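Proton-dependent oligopeptide transporter family protein (Xanthomonas campestris, PDB 6EI3) probably couples the inward movement of protons to the uptake of short peptides across the bacterial membrane, as a POT-family member of the major facilitator superfamily. Local coordinates at residues Gln221-Leu226 / Trp268-Arg273. Numbering follows the deposited sequence.
With 78M ((2S)-2,3-dihydroxypropyl(7Z)-pentadec-7-enoate), chain O.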
ATOM      1  N   GLN A 221     -15.743 -14.333  35.603  1.00 94.19           N
ATOM      2  CA  GLN A 221     -14.765 -13.529  34.873  1.00 91.58           C
ATOM      3  C   GLN A 221     -15.329 -12.239  34.275  1.00 93.50           C
ATOM      4  O   GLN A 221     -14.773 -11.164  34.513  1.00 93.74           O
ATOM      5  CB  GLN A 221     -14.095 -14.370  33.767  1.00 91.26           C
ATOM      6  CG  GLN A 221     -12.959 -15.261  34.250  1.00113.19           C
ATOM      7  CD  GLN A 221     -12.621 -16.325  33.237  1.00135.16           C
ATOM      8  OE1 GLN A 221     -12.031 -16.057  32.186  1.00128.51           O
ATOM      9  NE2 GLN A 221     -12.989 -17.563  33.533  1.00131.87           N
ATOM     10  N   GLY A 222     -16.388 -12.365  33.473  1.00 87.28           N
ATOM     11  CA  GLY A 222     -16.979 -11.255  32.729  1.00 84.46           C
ATOM     12  C   GLY A 222     -16.427 -11.240  31.316  1.00 82.24           C
ATOM     13  O   GLY A 222     -15.989 -12.283  30.826  1.00 80.88           O
ATOM     14  N   ARG A 223     -16.452 -10.074  30.634  1.00 74.94           N
ATOM     15  CA  ARG A 223     -15.944  -9.949  29.258  1.00 71.29           C
ATOM     16  C   ARG A 223     -15.072  -8.672  29.071  1.00 71.65           C
ATOM     17  O   ARG A 223     -15.557  -7.680  28.520  1.00 69.39           O
ATOM     18  CB  ARG A 223     -17.084 -10.008  28.212  1.00 69.84           C
ATOM     19  CG  ARG A 223     -18.032 -11.203  28.308  1.00 76.00           C
ATOM     20  CD  ARG A 223     -19.468 -10.737  28.181  1.00 80.25           C
ATOM     21  NE  ARG A 223     -20.109 -11.235  26.962  1.00 77.47           N
ATOM     22  CZ  ARG A 223     -21.210 -10.716  26.427  1.00 80.70           C
ATOM     23  NH1 ARG A 223     -21.779  -9.646  26.969  1.00 68.18           N
ATOM     24  NH2 ARG A 223     -21.733 -11.243  25.331  1.00 60.48           N
ATOM     25  N   PRO A 224     -13.789  -8.660  29.518  1.00 67.54           N
ATOM     26  CA  PRO A 224     -12.977  -7.441  29.356  1.00 66.29           C
ATOM     27  C   PRO A 224     -12.504  -7.185  27.918  1.00 68.91           C
ATOM     28  O   PRO A 224     -12.181  -6.045  27.575  1.00 67.77           O
ATOM     29  CB  PRO A 224     -11.827  -7.636  30.343  1.00 68.72           C
ATOM     30  CG  PRO A 224     -11.706  -9.097  30.499  1.00 73.71           C
ATOM     31  CD  PRO A 224     -13.028  -9.732  30.196  1.00 69.70           C
ATOM     32  N   GLY A 225     -12.496  -8.234  27.096  1.00 64.80           N
ATOM     33  CA  GLY A 225     -12.131  -8.152  25.685  1.00 62.90           C
ATOM     34  C   GLY A 225     -13.213  -7.461  24.879  1.00 66.94           C
ATOM     35  O   GLY A 225     -12.908  -6.643  24.005  1.00 64.22           O
ATOM     36  N   LEU A 226     -14.498  -7.767  25.194  1.00 65.73           N
ATOM     37  CA  LEU A 226     -15.660  -7.134  24.556  1.00 65.82           C
ATOM     38  C   LEU A 226     -15.709  -5.665  24.997  1.00 68.87           C
ATOM     39  O   LEU A 226     -16.046  -4.802  24.185  1.00 68.13           O
ATOM     40  CB  LEU A 226     -16.977  -7.832  24.955  1.00 67.69           C
ATOM     41  CG  LEU A 226     -18.045  -8.112  23.867  1.00 71.81           C
ATOM     42  CD1 LEU A 226     -19.378  -8.447  24.507  1.00 73.50           C
ATOM     43  CD2 LEU A 226     -18.255  -6.940  22.913  1.00 73.02           C
ATOM     44  N   TRP A 268      -7.956 -11.262  21.177  1.00 57.01           N
ATOM     45  CA  TRP A 268      -6.772 -11.927  21.733  1.00 57.55           C
ATOM     46  C   TRP A 268      -7.005 -12.316  23.202  1.00 63.61           C
ATOM     47  O   TRP A 268      -6.591 -13.396  23.620  1.00 63.90           O
ATOM     48  CB  TRP A 268      -5.523 -11.024  21.601  1.00 55.16           C
ATOM     49  CG  TRP A 268      -4.270 -11.658  22.135  1.00 56.53           C
ATOM     50  CD1 TRP A 268      -3.745 -11.514  23.387  1.00 60.61           C
ATOM     51  CD2 TRP A 268      -3.424 -12.593  21.451  1.00 55.59           C
ATOM     52  NE1 TRP A 268      -2.625 -12.300  23.524  1.00 60.12           N
ATOM     53  CE2 TRP A 268      -2.397 -12.965  22.346  1.00 60.35           C
ATOM     54  CE3 TRP A 268      -3.418 -13.134  20.153  1.00 55.71           C
ATOM     55  CZ2 TRP A 268      -1.379 -13.859  21.991  1.00 59.41           C
ATOM     56  CZ3 TRP A 268      -2.395 -14.002  19.795  1.00 57.09           C
ATOM     57  CH2 TRP A 268      -1.410 -14.383  20.719  1.00 58.57           C
ATOM     58  N   TRP A 269      -7.668 -11.433  23.966  1.00 62.03           N
ATOM     59  CA  TRP A 269      -7.993 -11.600  25.385  1.00 64.04           C
ATOM     60  C   TRP A 269      -8.897 -12.807  25.657  1.00 65.27           C
ATOM     61  O   TRP A 269      -8.665 -13.530  26.628  1.00 66.83           O
ATOM     62  CB  TRP A 269      -8.715 -10.343  25.902  1.00 64.67           C
ATOM     63  CG  TRP A 269      -7.864  -9.340  26.618  1.00 67.00           C
ATOM     64  CD1 TRP A 269      -7.118  -8.348  26.053  1.00 69.11           C
ATOM     65  CD2 TRP A 269      -7.794  -9.139  28.034  1.00 68.97           C
ATOM     66  NE1 TRP A 269      -6.550  -7.565  27.031  1.00 69.96           N
ATOM     67  CE2 TRP A 269      -6.946  -8.028  28.258  1.00 73.22           C
ATOM     68  CE3 TRP A 269      -8.333  -9.810  29.142  1.00 72.04           C
ATOM     69  CZ2 TRP A 269      -6.635  -7.570  29.544  1.00 74.11           C
ATOM     70  CZ3 TRP A 269      -8.021  -9.355  30.413  1.00 75.26           C
ATOM     71  CH2 TRP A 269      -7.179  -8.251  30.605  1.00 75.65           C
ATOM     72  N   GLN A 270      -9.945 -12.991  24.828  1.00 57.85           N
ATOM     73  CA  GLN A 270     -10.985 -14.009  25.000  1.00 57.32           C
ATOM     74  C   GLN A 270     -11.029 -15.086  23.908  1.00 57.75           C
ATOM     75  O   GLN A 270     -12.041 -15.779  23.802  1.00 57.43           O
ATOM     76  CB  GLN A 270     -12.362 -13.310  25.042  1.00 58.82           C
ATOM     77  CG  GLN A 270     -12.608 -12.383  26.215  1.00 64.44           C
ATOM     78  CD  GLN A 270     -13.909 -11.606  26.107  1.00 69.13           C
ATOM     79  OE1 GLN A 270     -14.042 -10.538  26.689  1.00 59.45           O
ATOM     80  NE2 GLN A 270     -14.899 -12.102  25.367  1.00 55.60           N
ATOM     81  N   LEU A 271      -9.968 -15.234  23.096  1.00 52.38           N
ATOM     82  CA  LEU A 271      -9.948 -16.205  22.000  1.00 50.72           C
ATOM     83  C   LEU A 271     -10.109 -17.662  22.467  1.00 56.27           C
ATOM     84  O   LEU A 271     -10.729 -18.459  21.755  1.00 55.91           O
ATOM     85  CB  LEU A 271      -8.702 -16.027  21.111  1.00 48.72           C
ATOM     86  CG  LEU A 271      -8.607 -16.896  19.868  1.00 52.00           C
ATOM     87  CD1 LEU A 271      -9.809 -16.718  18.942  1.00 51.54           C
ATOM     88  CD2 LEU A 271      -7.341 -16.635  19.147  1.00 52.46           C
ATOM     89  N   GLU A 272      -9.593 -17.997  23.660  1.00 54.31           N
ATOM     90  CA  GLU A 272      -9.724 -19.350  24.210  1.00 56.26           C
ATOM     91  C   GLU A 272     -11.184 -19.752  24.483  1.00 63.17           C
ATOM     92  O   GLU A 272     -11.480 -20.941  24.462  1.00 63.98           O
ATOM     93  CB  GLU A 272      -8.838 -19.558  25.454  1.00 58.49           C
ATOM     94  CG  GLU A 272      -7.345 -19.580  25.142  1.00 66.55           C
ATOM     95  CD  GLU A 272      -6.879 -20.637  24.157  1.00 84.17           C
ATOM     96  OE1 GLU A 272      -7.119 -21.839  24.411  1.00 77.23           O
ATOM     97  OE2 GLU A 272      -6.265 -20.263  23.132  1.00 74.76           O
ATOM     98  N   ARG A 273     -12.103 -18.768  24.660  1.00 60.66           N
ATOM     99  CA  ARG A 273     -13.541 -19.024  24.904  1.00 61.68           C
ATOM    100  C   ARG A 273     -14.287 -19.502  23.631  1.00 65.15           C
ATOM    101  O   ARG A 273     -15.479 -19.823  23.702  1.00 65.31           O
ATOM    102  CB  ARG A 273     -14.236 -17.783  25.485  1.00 60.83           C
ATOM    103  CG  ARG A 273     -13.596 -17.204  26.736  1.00 64.68           C
ATOM    104  CD  ARG A 273     -14.331 -15.948  27.121  1.00 65.06           C
ATOM    105  NE  ARG A 273     -13.740 -15.280  28.279  1.00 66.96           N
ATOM    106  CZ  ARG A 273     -14.347 -14.316  28.961  1.00 75.84           C
ATOM    107  NH1 ARG A 273     -15.574 -13.927  28.627  1.00 57.94           N
ATOM    108  NH2 ARG A 273     -13.747 -13.751  30.000  1.00 60.95           N
TER
HETATM  109  O21 78M O 614       1.972 -11.753  20.018  1.00 83.47           O
HETATM  110  C20 78M O 614       0.582 -11.660  19.749  1.00 84.03           C
HETATM  111  C18 78M O 614       0.028 -10.324  20.184  1.00 85.43           C
HETATM  112  O19 78M O 614       0.259 -10.127  21.581  1.00 87.76           O
HETATM  113  C17 78M O 614      -1.444 -10.185  19.886  1.00 86.92           C
HETATM  114  O2  78M O 614      -1.723  -8.765  19.918  1.00 88.32           O
HETATM  115  C1  78M O 614      -2.877  -8.338  19.392  1.00 89.09           C
HETATM  116  O1  78M O 614      -3.770  -9.066  19.041  1.00 89.50           O
HETATM  117  C2  78M O 614      -2.905  -6.841  19.285  1.00 89.28           C
HETATM  118  C3  78M O 614      -3.021  -6.344  17.850  1.00 88.35           C
HETATM  119  C4  78M O 614      -2.155  -5.122  17.573  1.00 88.15           C
HETATM  120  C5  78M O 614      -2.925  -3.856  17.234  1.00 88.50           C
HETATM  121  C6  78M O 614      -3.423  -3.771  15.787  1.00 88.16           C
HETATM  122  C7  78M O 614      -2.603  -2.837  14.957  1.00 87.45           C
HETATM  123  C8  78M O 614      -2.978  -1.661  14.482  1.00 86.93           C
HETATM  124  C9  78M O 614      -2.135  -0.733  13.655  1.00 85.51           C
HETATM  125  C10 78M O 614      -1.322   0.218  14.538  1.00 86.00           C
HETATM  126  C11 78M O 614       0.142   0.344  14.153  1.00 84.24           C
HETATM  127  C12 78M O 614       1.054   0.626  15.341  1.00 83.89           C
HETATM  128  C13 78M O 614       2.548   0.597  15.047  1.00 81.29           C
HETATM  129  C15 78M O 614       4.599   1.912  14.425  1.00 77.48           C
HETATM  130  C14 78M O 614       3.097   1.860  14.409  1.00 78.32           C
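A single side-chain oxygen, Gln270 OE1, sits over the first turn of helix 224-239 and takes two backbone N-H groups: a weak bond from Gly225 N at 2.8 Å and a longer one from Leu226 N at 3.2 Å. The contact closes a helical hairpin of this major facilitator superfamily transporter, tying the start of helix 224-239, where Arg223 is the N-cap residue, to segment 268-273. The first-turn amides have no preceding helical carbonyls to pair with, and the glutamine from the other helix serves them instead. Leu226 N reaches OE1 from above the amide plane, 48° out of it. At the far end of the same amide, NE2 donates to Ala213 O and Leu214 O, which fixes its rotation. Gly225, without a side chain, lets the helices approach to 5.4 Å between its CA and Trp269 CA. Beside it, Pro224 CG lies 3.7 Å from Trp269 CZ3. Three residues after Gln270, the Arg273 chain runs extended from CG to NE, and Gln270 CG packs over the centre of one guanidinium face. On the opposite flank Trp268 lays a ring face against the lipid 78M. Arg273 NH1 donates to Ala216 O, in the loop leading into helix 224-239, and together NH1 and NH2 grip Gly222 O end-on, each at 2.8 Å, with that oxygen 8° from the guanidinium plane.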